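Local coordinates for protein putative retaining b-glycosidase (Saccharophagus degradans, PDB 5A95) that probably hydrolyses mixed-linkage beta-glucans as a retaining glycoside hydrolase of family 5, with a specificity linked to its quaternary structure, at residues Leu104-Val109 with Leu139-Ile144; Ile73-Lys78 with Asp117-His122; Pro257-Pro262 with His303-Asp308; Leu292-Pro297 with Gly310-Arg315. The protein carries 1 engineered substitution. All blocks are in the same frame, centred on the assembly; numbering follows the deposited sequence.

Interaction 1 (Leu104-Val109 with Leu139-Ile144); sequences LPIHPV and LDWHSI. With BGC (beta-D-glucopyranose), chain D; BGC (beta-D-glucopyranose), chain B.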
loop_
_atom_site.group_PDB
_atom_site.type_symbol
_atom_site.label_atom_id
_atom_site.label_comp_id
_atom_site.label_asym_id
_atom_site.label_seq_id
_atom_site.Cartn_x
_atom_site.Cartn_y
_atom_site.Cartn_z
ATOM N N LEU A 104 9.514 -1.266 25.426
ATOM C CA LEU A 104 10.435 -1.104 24.302
ATOM C C LEU A 104 9.697 -0.374 23.179
ATOM O O LEU A 104 8.800 -0.958 22.586
ATOM C CB LEU A 104 10.906 -2.474 23.791
ATOM C CG LEU A 104 11.634 -3.410 24.755
ATOM C CD1 LEU A 104 12.114 -4.663 24.008
ATOM C CD2 LEU A 104 12.804 -2.702 25.406
ATOM N N PRO A 105 10.063 0.889 22.894
ATOM C CA PRO A 105 9.365 1.656 21.862
ATOM C C PRO A 105 10.024 1.411 20.516
ATOM O O PRO A 105 10.976 2.115 20.134
ATOM C CB PRO A 105 9.533 3.101 22.332
ATOM C CG PRO A 105 10.849 3.114 23.024
ATOM C CD PRO A 105 11.001 1.749 23.665
ATOM N N ILE A 106 9.504 0.431 19.781
ATOM C CA ILE A 106 10.083 -0.006 18.526
ATOM C C ILE A 106 9.654 0.933 17.428
ATOM O O ILE A 106 8.494 0.958 17.035
ATOM C CB ILE A 106 9.698 -1.460 18.240
ATOM C CG1 ILE A 106 10.255 -2.346 19.363
ATOM C CG2 ILE A 106 10.186 -1.908 16.861
ATOM C CD1 ILE A 106 9.571 -3.673 19.558
ATOM N N HIS A 107 10.583 1.759 16.962
ATOM C CA HIS A 107 10.262 2.744 15.951
ATOM C C HIS A 107 10.282 2.102 14.566
ATOM O O HIS A 107 11.248 1.436 14.214
ATOM C CB HIS A 107 11.251 3.900 15.980
ATOM C CG HIS A 107 11.059 4.817 17.141
ATOM N ND1 HIS A 107 11.006 4.387 18.446
ATOM C CD2 HIS A 107 10.903 6.161 17.185
ATOM C CE1 HIS A 107 10.855 5.435 19.243
ATOM N NE2 HIS A 107 10.785 6.524 18.497
ATOM N N PRO A 108 9.261 2.355 13.734
ATOM C CA PRO A 108 9.271 1.709 12.416
ATOM C C PRO A 108 10.523 1.997 11.585
ATOM O O PRO A 108 10.994 1.132 10.848
ATOM C CB PRO A 108 7.997 2.280 11.749
ATOM C CG PRO A 108 7.047 2.460 12.906
ATOM C CD PRO A 108 7.956 2.968 14.029
ATOM N N VAL A 109 11.054 3.219 11.657
ATOM C CA VAL A 109 12.241 3.534 10.847
ATOM C C VAL A 109 13.421 2.652 11.271
ATOM O O VAL A 109 14.264 2.313 10.457
ATOM C CB VAL A 109 12.594 5.035 10.936
ATOM C CG1 VAL A 109 13.090 5.418 12.316
ATOM C CG2 VAL A 109 13.595 5.447 9.842
ATOM N N LEU A 139 5.924 -4.641 24.398
ATOM C CA LEU A 139 6.437 -4.324 23.088
ATOM C C LEU A 139 5.486 -3.342 22.444
ATOM O O LEU A 139 4.290 -3.616 22.299
ATOM C CB LEU A 139 6.577 -5.577 22.224
ATOM C CG LEU A 139 7.479 -6.668 22.792
ATOM C CD1 LEU A 139 7.598 -7.840 21.823
ATOM C CD2 LEU A 139 8.851 -6.146 23.195
ATOM N N ASP A 140 6.031 -2.185 22.078
ATOM C CA ASP A 140 5.266 -1.036 21.593
ATOM C C ASP A 140 5.666 -0.747 20.150
ATOM O O ASP A 140 6.822 -0.471 19.852
ATOM C CB ASP A 140 5.567 0.137 22.539
ATOM C CG ASP A 140 5.418 1.504 21.923
ATOM O OD1 ASP A 140 4.574 1.730 21.054
ATOM O OD2 ASP A 140 6.206 2.395 22.336
ATOM N N TRP A 141 4.703 -0.876 19.237
ATOM C CA TRP A 141 4.934 -0.455 17.863
ATOM C C TRP A 141 4.778 1.074 17.840
ATOM O O TRP A 141 3.669 1.634 17.899
ATOM C CB TRP A 141 3.945 -1.168 16.953
ATOM C CG TRP A 141 4.097 -0.888 15.468
ATOM C CD1 TRP A 141 3.124 -0.391 14.638
ATOM C CD2 TRP A 141 5.241 -1.135 14.639
ATOM N NE1 TRP A 141 3.589 -0.312 13.355
ATOM C CE2 TRP A 141 4.882 -0.765 13.327
ATOM C CE3 TRP A 141 6.532 -1.640 14.861
ATOM C CZ2 TRP A 141 5.756 -0.908 12.243
ATOM C CZ3 TRP A 141 7.401 -1.774 13.770
ATOM C CH2 TRP A 141 7.021 -1.392 12.493
ATOM N N HIS A 142 5.921 1.728 17.845
ATOM C CA HIS A 142 5.992 3.117 18.280
ATOM C C HIS A 142 5.870 4.073 17.094
ATOM O O HIS A 142 6.846 4.649 16.607
ATOM C CB HIS A 142 7.254 3.362 19.083
ATOM C CG HIS A 142 7.216 4.609 19.879
ATOM N ND1 HIS A 142 6.677 4.668 21.137
ATOM C CD2 HIS A 142 7.623 5.864 19.584
ATOM C CE1 HIS A 142 6.785 5.898 21.594
ATOM N NE2 HIS A 142 7.356 6.645 20.672
ATOM N N SER A 143 4.634 4.252 16.664
ATOM C CA SER A 143 4.281 5.218 15.665
ATOM C C SER A 143 3.350 6.266 16.284
ATOM O O SER A 143 2.795 6.089 17.371
ATOM C CB SER A 143 3.648 4.517 14.461
ATOM O OG SER A 143 3.307 5.446 13.438
ATOM N N ILE A 144 3.225 7.393 15.591
ATOM C CA ILE A 144 2.427 8.544 16.003
ATOM C C ILE A 144 1.744 9.041 14.746
ATOM O O ILE A 144 2.435 9.487 13.807
ATOM C CB ILE A 144 3.284 9.679 16.608
ATOM C CG1 ILE A 144 4.135 9.177 17.772
ATOM C CG2 ILE A 144 2.359 10.814 17.045
ATOM C CD1 ILE A 144 4.946 10.245 18.460
HETATM C C2 BGC D . 6.058 10.465 21.901
HETATM C C3 BGC D . 7.521 10.265 22.289
HETATM C C4 BGC D . 8.153 11.626 22.605
HETATM C C5 BGC D . 7.335 12.340 23.663
HETATM C C6 BGC D . 7.917 13.680 24.042
HETATM C C1 BGC D . 5.298 11.432 22.805
HETATM O O1 BGC D . 4.159 11.977 22.189
HETATM O O2 BGC D . 5.383 9.156 21.823
HETATM O O3 BGC D . 8.168 9.528 21.204
HETATM O O4 BGC D . 9.521 11.591 23.038
HETATM O O5 BGC D . 6.056 12.583 23.087
HETATM O O6 BGC D . 6.935 14.292 24.880
HETATM C C2 BGC B . 11.692 12.514 22.607
HETATM C C3 BGC B . 12.633 12.823 21.456
HETATM C C4 BGC B . 12.866 11.598 20.599
HETATM C C5 BGC B . 11.537 10.973 20.173
HETATM C C6 BGC B . 11.688 9.626 19.514
HETATM C C1 BGC B . 10.416 11.954 22.003
HETATM O O2 BGC B . 11.460 13.734 23.307
HETATM O O3 BGC B . 13.890 13.247 21.999
HETATM O O4 BGC B . 13.582 11.983 19.430
HETATM O O5 BGC B . 10.723 10.758 21.311
HETATM O O6 BGC B . 10.403 9.111 19.181
#
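With CG anti to the backbone N (chi1 -163°), H142 reaches across to the adjoining strand, while H107 keeps CG beside its own backbone N (chi1 -74°), and the two imidazoles meet as an offset stack with planes 27° apart. CE1 of H107 comes within 3.3 Å of H142 CD2. Each ring is fixed in rotation through ND1: that of H142 donates to D140 OD2 at 2.6 Å on the syn lone pair, and that of H107 to P105 O from above the carbonyl plane. Histidine suits both positions because NE2 then faces sugar: H142 NE2 donates to O3 of the chain D glucose at 3.0 Å, and H107 NE2 shares a 2.7 Å hydrogen bond with O6 of the chain B glucose. The rings sit at the C-terminal ends of parallel strands 101-106 and 136-144, where a (beta/alpha)8 barrel carries its active site. I106 ties these strands twice, N to D140 O and O from H142 N. P105 CB makes a CH-pi contact over H142. P108 CG lies likewise over W141, 3.9 Å from the six-membered ring's centroid, while W141 NE1 bonds T164. L104 CD1 meets L139 CD2 at 3.7 Å, facing the outer helices.

Interaction 2 (Ile73-Lys78 with Asp117-His122); sequences IADTGK and DVYLGH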
loop_
_atom_site.group_PDB
_atom_site.type_symbol
_atom_site.label_atom_id
_atom_site.label_comp_id
_atom_site.label_asym_id
_atom_site.label_seq_id
_atom_site.Cartn_x
_atom_site.Cartn_y
_atom_site.Cartn_z
ATOM N N ILE A 73 12.564 2.484 27.899
ATOM C CA ILE A 73 13.908 2.807 27.468
ATOM C C ILE A 73 13.790 3.248 26.018
ATOM O O ILE A 73 12.694 3.204 25.430
ATOM C CB ILE A 73 14.881 1.633 27.643
ATOM C CG1 ILE A 73 14.413 0.398 26.867
ATOM C CG2 ILE A 73 15.079 1.329 29.131
ATOM C CD1 ILE A 73 15.404 -0.752 26.881
ATOM N N ALA A 74 14.882 3.741 25.451
ATOM C CA ALA A 74 14.863 4.177 24.061
ATOM C C ALA A 74 14.769 2.992 23.087
ATOM O O ALA A 74 14.939 1.831 23.456
ATOM C CB ALA A 74 16.090 5.047 23.735
ATOM N N ASP A 75 14.523 3.315 21.815
ATOM C CA ASP A 75 14.556 2.317 20.756
ATOM C C ASP A 75 15.895 1.559 20.754
ATOM O O ASP A 75 16.958 2.137 20.970
ATOM C CB ASP A 75 14.345 3.007 19.399
ATOM C CG ASP A 75 14.459 2.071 18.236
ATOM O OD1 ASP A 75 15.586 1.925 17.714
ATOM O OD2 ASP A 75 13.420 1.527 17.789
ATOM N N THR A 76 15.814 0.268 20.466
ATOM C CA THR A 76 16.968 -0.618 20.473
ATOM C C THR A 76 18.075 -0.096 19.573
ATOM O O THR A 76 19.236 -0.125 19.943
ATOM C CB THR A 76 16.517 -2.028 20.013
ATOM O OG1 THR A 76 15.529 -2.539 20.919
ATOM C CG2 THR A 76 17.671 -2.992 19.928
ATOM N N GLY A 77 17.715 0.354 18.376
ATOM C CA GLY A 77 18.695 0.872 17.439
ATOM C C GLY A 77 19.401 2.128 17.943
ATOM O O GLY A 77 20.588 2.324 17.720
ATOM N N LYS A 78 18.656 3.022 18.591
ATOM C CA LYS A 78 19.240 4.219 19.175
ATOM C C LYS A 78 20.298 3.787 20.180
ATOM O O LYS A 78 21.405 4.305 20.187
ATOM C CB LYS A 78 18.144 5.078 19.831
ATOM C CG LYS A 78 18.623 6.386 20.460
ATOM C CD LYS A 78 19.129 6.197 21.883
ATOM C CE LYS A 78 19.403 7.550 22.521
ATOM N NZ LYS A 78 20.064 7.434 23.835
ATOM N N ASP A 117 14.991 -9.271 10.842
ATOM C CA ASP A 117 15.707 -10.406 11.375
ATOM C C ASP A 117 16.641 -9.973 12.495
ATOM O O ASP A 117 16.701 -10.598 13.556
ATOM C CB ASP A 117 16.551 -11.123 10.297
ATOM C CG ASP A 117 15.720 -11.831 9.230
ATOM O OD1 ASP A 117 14.479 -11.878 9.329
ATOM O OD2 ASP A 117 16.373 -12.375 8.301
ATOM N N VAL A 118 17.394 -8.908 12.249
ATOM C CA VAL A 118 18.317 -8.388 13.236
ATOM C C VAL A 118 17.579 -7.780 14.440
ATOM O O VAL A 118 17.981 -7.966 15.608
ATOM C CB VAL A 118 19.269 -7.373 12.584
ATOM C CG1 VAL A 118 20.042 -6.556 13.614
ATOM C CG2 VAL A 118 20.244 -8.118 11.673
ATOM N N TYR A 119 16.535 -7.002 14.178
ATOM C CA TYR A 119 15.800 -6.396 15.284
ATOM C C TYR A 119 15.248 -7.485 16.221
ATOM O O TYR A 119 15.354 -7.386 17.454
ATOM C CB TYR A 119 14.714 -5.435 14.770
ATOM C CG TYR A 119 14.387 -4.292 15.714
ATOM C CD1 TYR A 119 13.949 -4.531 17.007
ATOM C CD2 TYR A 119 14.539 -2.973 15.326
ATOM C CE1 TYR A 119 13.677 -3.498 17.881
ATOM C CE2 TYR A 119 14.287 -1.921 16.208
ATOM C CZ TYR A 119 13.831 -2.181 17.481
ATOM O OH TYR A 119 13.566 -1.158 18.345
ATOM N N LEU A 120 14.652 -8.523 15.631
ATOM C CA LEU A 120 14.120 -9.612 16.447
ATOM C C LEU A 120 15.225 -10.293 17.269
ATOM O O LEU A 120 15.012 -10.680 18.398
ATOM C CB LEU A 120 13.386 -10.629 15.582
ATOM C CG LEU A 120 12.084 -10.108 14.966
ATOM C CD1 LEU A 120 11.663 -11.024 13.831
ATOM C CD2 LEU A 120 10.986 -9.998 16.013
ATOM N N GLY A 121 16.413 -10.431 16.689
ATOM C CA GLY A 121 17.527 -10.983 17.447
ATOM C C GLY A 121 17.859 -10.144 18.672
ATOM O O GLY A 121 18.263 -10.685 19.717
ATOM N N HIS A 122 17.706 -8.824 18.561
ATOM C CA HIS A 122 17.927 -7.944 19.724
ATOM C C HIS A 122 16.786 -8.031 20.736
ATOM O O HIS A 122 17.023 -7.963 21.941
ATOM C CB HIS A 122 18.196 -6.513 19.299
ATOM C CG HIS A 122 19.479 -6.351 18.556
ATOM N ND1 HIS A 122 20.703 -6.637 19.126
ATOM C CD2 HIS A 122 19.740 -5.948 17.290
ATOM C CE1 HIS A 122 21.662 -6.405 18.243
ATOM N NE2 HIS A 122 21.110 -5.986 17.125
HETATM O O HOH W 1 12.989 -0.819 20.883
#
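At the hydroxyl edge of the Y119 ring, close to its plane, lie D75 OD2 and a bound water, while T76 approaches the ring obliquely, with OG1 3.7 Å from Y119 CE1. The phenol donates to D75 OD2 at 2.7 Å, meeting it from above the carboxylate, whose plane is turned 68° from the ring. The water gives a proton to Y119 OH at 2.6 Å and accepts from T76 N at 3.1 Å; T76 N also makes a weak direct bond to the phenol oxygen. Aspartate suits the N-cap of helix 76-81: with CG anti to its backbone N (chi1 176°), OD1 weakly accepts from G77 N and K78 N and also binds S110, while OD2 has a second donor in H107 N. A phenylalanine in place of Y119 would probably leave D75 OD2 without its phenol donor and the water without its acceptor. The methyl group of T76 adds an apolar touch, CG2 lying 3.6 Å from H122 CB, while the H122 ring bonds E125. D75 also packs on W31 of a second subunit. Y119 thus spans from helix 116-133 to the first turn of helix 76-81, passing S110 and L114 of helix 108-114 and I106 of strand 101-106.

Interaction 3 (Pro257-Pro262 with His303-Asp308); sequences PQKAKP and HIPVKD. With BGC (beta-D-glucopyranose), chain D.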
loop_
_atom_site.group_PDB
_atom_site.type_symbol
_atom_site.label_atom_id
_atom_site.label_comp_id
_atom_site.label_asym_id
_atom_site.label_seq_id
_atom_site.Cartn_x
_atom_site.Cartn_y
_atom_site.Cartn_z
ATOM N N PRO A 257 1.383 15.917 31.732
ATOM C CA PRO A 257 0.801 16.910 32.625
ATOM C C PRO A 257 -0.102 17.965 32.014
ATOM O O PRO A 257 -1.041 18.430 32.665
ATOM C CB PRO A 257 2.032 17.595 33.282
ATOM C CG PRO A 257 3.204 17.219 32.435
ATOM C CD PRO A 257 2.849 15.841 31.906
ATOM N N GLN A 258 0.173 18.338 30.756
ATOM C CA GLN A 258 -0.572 19.418 30.099
ATOM C C GLN A 258 -1.675 18.897 29.179
ATOM O O GLN A 258 -2.336 19.687 28.530
ATOM C CB GLN A 258 0.356 20.368 29.354
ATOM C CG GLN A 258 1.385 21.015 30.271
ATOM C CD GLN A 258 2.413 21.789 29.503
ATOM O OE1 GLN A 258 3.255 21.211 28.808
ATOM N NE2 GLN A 258 2.366 23.103 29.625
ATOM N N LYS A 259 -1.936 17.584 29.179
ATOM C CA LYS A 259 -3.078 17.080 28.430
ATOM C C LYS A 259 -4.408 17.590 28.993
ATOM O O LYS A 259 -5.261 18.064 28.253
ATOM C CB LYS A 259 -3.089 15.557 28.371
ATOM C CG LYS A 259 -1.902 14.951 27.627
ATOM C CD LYS A 259 -1.724 15.419 26.174
ATOM C CE LYS A 259 -2.810 14.949 25.242
ATOM N NZ LYS A 259 -2.497 15.262 23.819
ATOM N N ALA A 260 -4.573 17.466 30.300
ATOM C CA ALA A 260 -5.716 18.081 30.978
ATOM C C ALA A 260 -5.370 19.527 31.287
ATOM O O ALA A 260 -4.276 19.807 31.755
ATOM C CB ALA A 260 -6.039 17.331 32.255
ATOM N N LYS A 261 -6.332 20.425 31.097
ATOM C CA LYS A 261 -6.107 21.854 31.224
ATOM C C LYS A 261 -7.176 22.481 32.125
ATOM O O LYS A 261 -7.987 23.298 31.682
ATOM C CB LYS A 261 -6.064 22.532 29.842
ATOM C CG LYS A 261 -4.961 21.977 28.963
ATOM C CD LYS A 261 -4.917 22.589 27.575
ATOM C CE LYS A 261 -3.805 21.989 26.728
ATOM N NZ LYS A 261 -4.024 20.541 26.467
ATOM N N PRO A 262 -7.153 22.123 33.421
ATOM C CA PRO A 262 -8.094 22.799 34.328
ATOM C C PRO A 262 -7.759 24.271 34.474
ATOM O O PRO A 262 -6.594 24.651 34.469
ATOM C CB PRO A 262 -7.864 22.100 35.660
ATOM C CG PRO A 262 -6.444 21.602 35.575
ATOM C CD PRO A 262 -6.227 21.233 34.142
ATOM N N HIS A 303 8.916 20.859 26.389
ATOM C CA HIS A 303 7.959 21.120 25.337
ATOM C C HIS A 303 6.559 20.752 25.849
ATOM O O HIS A 303 6.439 19.922 26.733
ATOM C CB HIS A 303 8.275 20.239 24.118
ATOM C CG HIS A 303 8.347 18.769 24.431
ATOM N ND1 HIS A 303 9.481 18.166 24.946
ATOM C CD2 HIS A 303 7.433 17.776 24.285
ATOM C CE1 HIS A 303 9.267 16.872 25.099
ATOM N NE2 HIS A 303 8.031 16.609 24.704
ATOM N N ILE A 304 5.510 21.376 25.310
ATOM C CA ILE A 304 4.126 20.940 25.567
ATOM C C ILE A 304 4.012 19.548 24.927
ATOM O O ILE A 304 4.493 19.359 23.809
ATOM C CB ILE A 304 3.114 21.938 24.953
ATOM C CG1 ILE A 304 3.249 23.326 25.609
ATOM C CG2 ILE A 304 1.681 21.457 25.067
ATOM C CD1 ILE A 304 2.602 24.462 24.836
ATOM N N PRO A 305 3.385 18.566 25.620
ATOM C CA PRO A 305 2.600 18.696 26.839
ATOM C C PRO A 305 3.278 18.182 28.109
ATOM O O PRO A 305 2.582 17.733 29.036
ATOM C CB PRO A 305 1.387 17.830 26.519
ATOM C CG PRO A 305 1.993 16.654 25.822
ATOM C CD PRO A 305 3.100 17.268 24.965
ATOM N N VAL A 306 4.610 18.216 28.187
ATOM C CA VAL A 306 5.337 17.598 29.287
ATOM C C VAL A 306 5.910 18.579 30.321
ATOM O O VAL A 306 6.612 18.151 31.239
ATOM C CB VAL A 306 6.477 16.663 28.790
ATOM C CG1 VAL A 306 5.899 15.629 27.830
ATOM C CG2 VAL A 306 7.628 17.418 28.122
ATOM N N LYS A 307 5.575 19.862 30.210
ATOM C CA LYS A 307 6.102 20.861 31.134
ATOM C C LYS A 307 5.290 20.905 32.412
ATOM O O LYS A 307 4.068 20.909 32.356
ATOM C CB LYS A 307 6.092 22.251 30.502
ATOM C CG LYS A 307 6.932 22.427 29.245
ATOM C CD LYS A 307 6.832 23.878 28.756
ATOM C CE LYS A 307 7.817 24.178 27.656
ATOM N NZ LYS A 307 7.702 25.613 27.304
ATOM N N ASP A 308 5.967 20.955 33.548
ATOM C CA ASP A 308 5.294 21.021 34.846
ATOM C C ASP A 308 6.279 21.451 35.906
ATOM O O ASP A 308 7.483 21.232 35.768
ATOM C CB ASP A 308 4.691 19.669 35.227
ATOM C CG ASP A 308 3.706 19.769 36.385
ATOM O OD1 ASP A 308 2.574 20.229 36.125
ATOM O OD2 ASP A 308 4.073 19.388 37.514
HETATM C C2 BGC D . 6.058 10.465 21.901
HETATM C C3 BGC D . 7.521 10.265 22.289
HETATM C C4 BGC D . 8.153 11.626 22.605
HETATM C C5 BGC D . 7.335 12.340 23.663
HETATM C C6 BGC D . 7.917 13.680 24.042
HETATM C C1 BGC D . 5.298 11.432 22.805
HETATM O O1 BGC D . 4.159 11.977 22.189
HETATM O O2 BGC D . 5.383 9.156 21.823
HETATM O O3 BGC D . 8.168 9.528 21.204
HETATM O O4 BGC D . 9.521 11.591 23.038
HETATM O O5 BGC D . 6.056 12.583 23.087
HETATM O O6 BGC D . 6.935 14.292 24.880
#
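P305 O takes a 3.0 Å hydrogen bond from Q258 N, 156° at the hydrogen and with the donor tilted 27° from the carbonyl plane. The side chain of Q258 returns the grip: K307 N donates to its OE1 at 3.0 Å, coming from above the amide plane. Extended beyond CG (chi2 172°), Q258 carries its amide along the turn until OE1 lies 3.4 Å from I304 CA, a reach that suits glutamine. With an alanine here, K307 N would probably lose its acceptor, and the segment one of its two hydrogen bonds to the facing loop. The turn from H303 to V306 has a cis peptide before P305 and is closed by V306 N bonding H303 O, as in a type VI beta turn. P257 presses its ring on the same segment, with CD 3.4 Å from P305 O and CB against D308 CB, and the aliphatic part of K259 runs beside the P305 ring before NZ turns to N231. V306 CG2 lies over the centre of the H303 ring, 3.4 Å above its plane; ND1 bonds G301 O, and NE2 of H303 shares a 2.6 Å hydrogen bond with O6 of the chain D glucose. The loops after strands 250-252 and 287-289 lie at the C-terminal ends of the barrel strands, where (beta/alpha)8 enzymes carry the substrate cleft, and H303 and V306 line the glycan pocket here.

Interaction 4 (Leu292-Pro297 with Gly310-Arg315); sequences LGWVQP and GSYGPR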
loop_
_atom_site.group_PDB
_atom_site.type_symbol
_atom_site.label_atom_id
_atom_site.label_comp_id
_atom_site.label_asym_id
_atom_site.label_seq_id
_atom_site.Cartn_x
_atom_site.Cartn_y
_atom_site.Cartn_z
ATOM N N LEU A 292 4.037 8.653 30.563
ATOM C CA LEU A 292 3.726 9.722 31.502
ATOM C C LEU A 292 5.065 10.302 31.942
ATOM O O LEU A 292 6.096 9.670 31.781
ATOM C CB LEU A 292 2.903 9.225 32.697
ATOM C CG LEU A 292 3.596 8.356 33.727
ATOM C CD1 LEU A 292 2.907 8.411 35.082
ATOM C CD2 LEU A 292 3.690 6.907 33.260
ATOM N N GLY A 293 5.042 11.465 32.560
ATOM C CA GLY A 293 6.244 12.101 33.068
ATOM C C GLY A 293 6.262 13.590 32.799
ATOM O O GLY A 293 5.364 14.100 32.165
ATOM N N TRP A 294 7.296 14.267 33.297
ATOM C CA TRP A 294 7.399 15.697 33.117
ATOM C C TRP A 294 8.829 16.166 33.204
ATOM O O TRP A 294 9.702 15.456 33.682
ATOM C CB TRP A 294 6.585 16.474 34.175
ATOM C CG TRP A 294 7.307 16.654 35.497
ATOM C CD1 TRP A 294 8.043 17.761 35.876
ATOM C CD2 TRP A 294 7.415 15.730 36.598
ATOM N NE1 TRP A 294 8.573 17.573 37.134
ATOM C CE2 TRP A 294 8.195 16.345 37.604
ATOM C CE3 TRP A 294 6.901 14.448 36.846
ATOM C CZ2 TRP A 294 8.474 15.711 38.818
ATOM C CZ3 TRP A 294 7.177 13.842 38.047
ATOM C CH2 TRP A 294 7.952 14.470 39.026
ATOM N N VAL A 295 9.027 17.390 32.736
ATOM C CA VAL A 295 10.232 18.163 33.003
ATOM C C VAL A 295 9.821 19.596 33.336
ATOM O O VAL A 295 8.800 20.082 32.891
ATOM C CB VAL A 295 11.224 18.094 31.810
ATOM C CG1 VAL A 295 10.614 18.684 30.547
ATOM C CG2 VAL A 295 12.580 18.762 32.131
ATOM N N GLN A 296 10.668 20.281 34.099
ATOM C CA GLN A 296 10.502 21.697 34.373
ATOM C C GLN A 296 10.330 22.472 33.073
ATOM O O GLN A 296 10.881 22.087 32.039
ATOM C CB GLN A 296 11.743 22.239 35.094
ATOM C CG GLN A 296 11.880 21.761 36.514
ATOM C CD GLN A 296 10.836 22.341 37.444
ATOM O OE1 GLN A 296 10.577 23.548 37.408
ATOM N NE2 GLN A 296 10.232 21.502 38.276
ATOM N N PRO A 297 9.603 23.603 33.118
ATOM C CA PRO A 297 9.314 24.297 31.866
ATOM C C PRO A 297 10.522 24.899 31.174
ATOM O O PRO A 297 10.447 25.152 29.981
ATOM C CB PRO A 297 8.333 25.406 32.295
ATOM C CG PRO A 297 8.537 25.542 33.766
ATOM C CD PRO A 297 8.868 24.172 34.269
ATOM N N GLY A 310 6.389 20.096 38.861
ATOM C CA GLY A 310 6.622 18.932 39.707
ATOM C C GLY A 310 5.424 18.483 40.494
ATOM O O GLY A 310 5.367 17.326 40.905
ATOM N N SER A 311 4.438 19.367 40.691
ATOM C CA SER A 311 3.222 18.986 41.406
ATOM C C SER A 311 2.465 17.858 40.725
ATOM O O SER A 311 1.731 17.119 41.360
ATOM C CB SER A 311 2.318 20.222 41.633
ATOM O OG SER A 311 2.013 20.851 40.403
ATOM N N TYR A 312 2.641 17.721 39.423
ATOM C CA TYR A 312 2.031 16.615 38.700
ATOM C C TYR A 312 2.443 15.245 39.190
ATOM O O TYR A 312 1.627 14.321 39.144
ATOM C CB TYR A 312 2.369 16.747 37.243
ATOM C CG TYR A 312 2.247 15.526 36.360
ATOM C CD1 TYR A 312 1.056 15.162 35.776
ATOM C CD2 TYR A 312 3.383 14.801 36.042
ATOM C CE1 TYR A 312 0.996 14.103 34.889
ATOM C CE2 TYR A 312 3.345 13.769 35.147
ATOM C CZ TYR A 312 2.151 13.419 34.566
ATOM O OH TYR A 312 2.153 12.395 33.654
ATOM N N GLY A 313 3.696 15.073 39.623
ATOM C CA GLY A 313 4.155 13.749 39.991
ATOM C C GLY A 313 3.285 13.132 41.083
ATOM O O GLY A 313 2.707 12.054 40.918
ATOM N N PRO A 314 3.182 13.828 42.228
ATOM C CA PRO A 314 2.366 13.281 43.300
ATOM C C PRO A 314 0.908 13.100 42.895
ATOM O O PRO A 314 0.268 12.157 43.329
ATOM C CB PRO A 314 2.540 14.310 44.432
ATOM C CG PRO A 314 3.925 14.881 44.192
ATOM C CD PRO A 314 4.076 14.912 42.683
ATOM N N ARG A 315 0.405 14.017 42.075
ATOM C CA ARG A 315 -0.984 13.923 41.624
ATOM C C ARG A 315 -1.245 12.684 40.782
ATOM O O ARG A 315 -2.193 11.936 41.052
ATOM C CB ARG A 315 -1.398 15.132 40.816
ATOM C CG ARG A 315 -1.667 16.345 41.606
ATOM C CD ARG A 315 -2.494 17.350 40.815
ATOM N NE ARG A 315 -2.533 18.501 41.668
ATOM C CZ ARG A 315 -1.956 19.669 41.429
ATOM N NH1 ARG A 315 -1.298 19.853 40.330
ATOM N NH2 ARG A 315 -2.063 20.639 42.328
#
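W294 leaves its CB, 4.1 Å from Y312 CD2, with CG between the backbone N and the carbonyl carbon (chi1 83°), which lays the indole along the start of the facing helical segment. NE1 lies 3.5 Å from G310 CA, the same CA that stands over one face of the indole near its rim, and bonds weakly to E350. On the six-membered ring, CE3 touches Y312 CD2 at 3.6 Å, close to the plane of the tyrosine ring, and at the outer end CZ3 meets G313 CA, also at 3.6 Å. Glycine fits both places under the indole: a CB on G313 would clash with W294 CH2, and the backbone angles of G310 would jam one against the preceding carbonyl. Y312 runs past the tryptophan the other way. Its CE2 lies 3.6 Å from G293 O, and its OH accepts from G293 N at 3.2 Å with an angle of 157° at the hydrogen. The phenol also bonds P255 O, so it ties two loops to the helix. L292 CB packs on the same oxygen at 3.4 Å. G293 must likewise be glycine, since at its backbone angles a CB would be jammed against the carbonyl O of L292. Both G310 N and Y312 N bond D308 OD2, holding the approach to helix 312-323. The arrangement belongs to a beta-to-alpha connection of the barrel, the long loop from strand 287-289 folding back on the helix that follows it.

The four contacts form two pairs in one (beta/alpha)8 barrel. Interactions 1 and 2 have centres about 10 Å apart and interleave along the chain, as do interactions 3 and 4, whose centres are about 9 Å apart; the second pair follows the first, with centres 23 to 30 Å away. D75 OD2 joins the first pair by accepting from H107 N, so the cap of helix 76-81 backs a sugar-binding strand end. In the second pair V295 bonds V306 and D308 through its backbone. Although interactions 1 and 3 do not touch, both bind the chain D glucose, so the glycan bridges the two halves of the cleft.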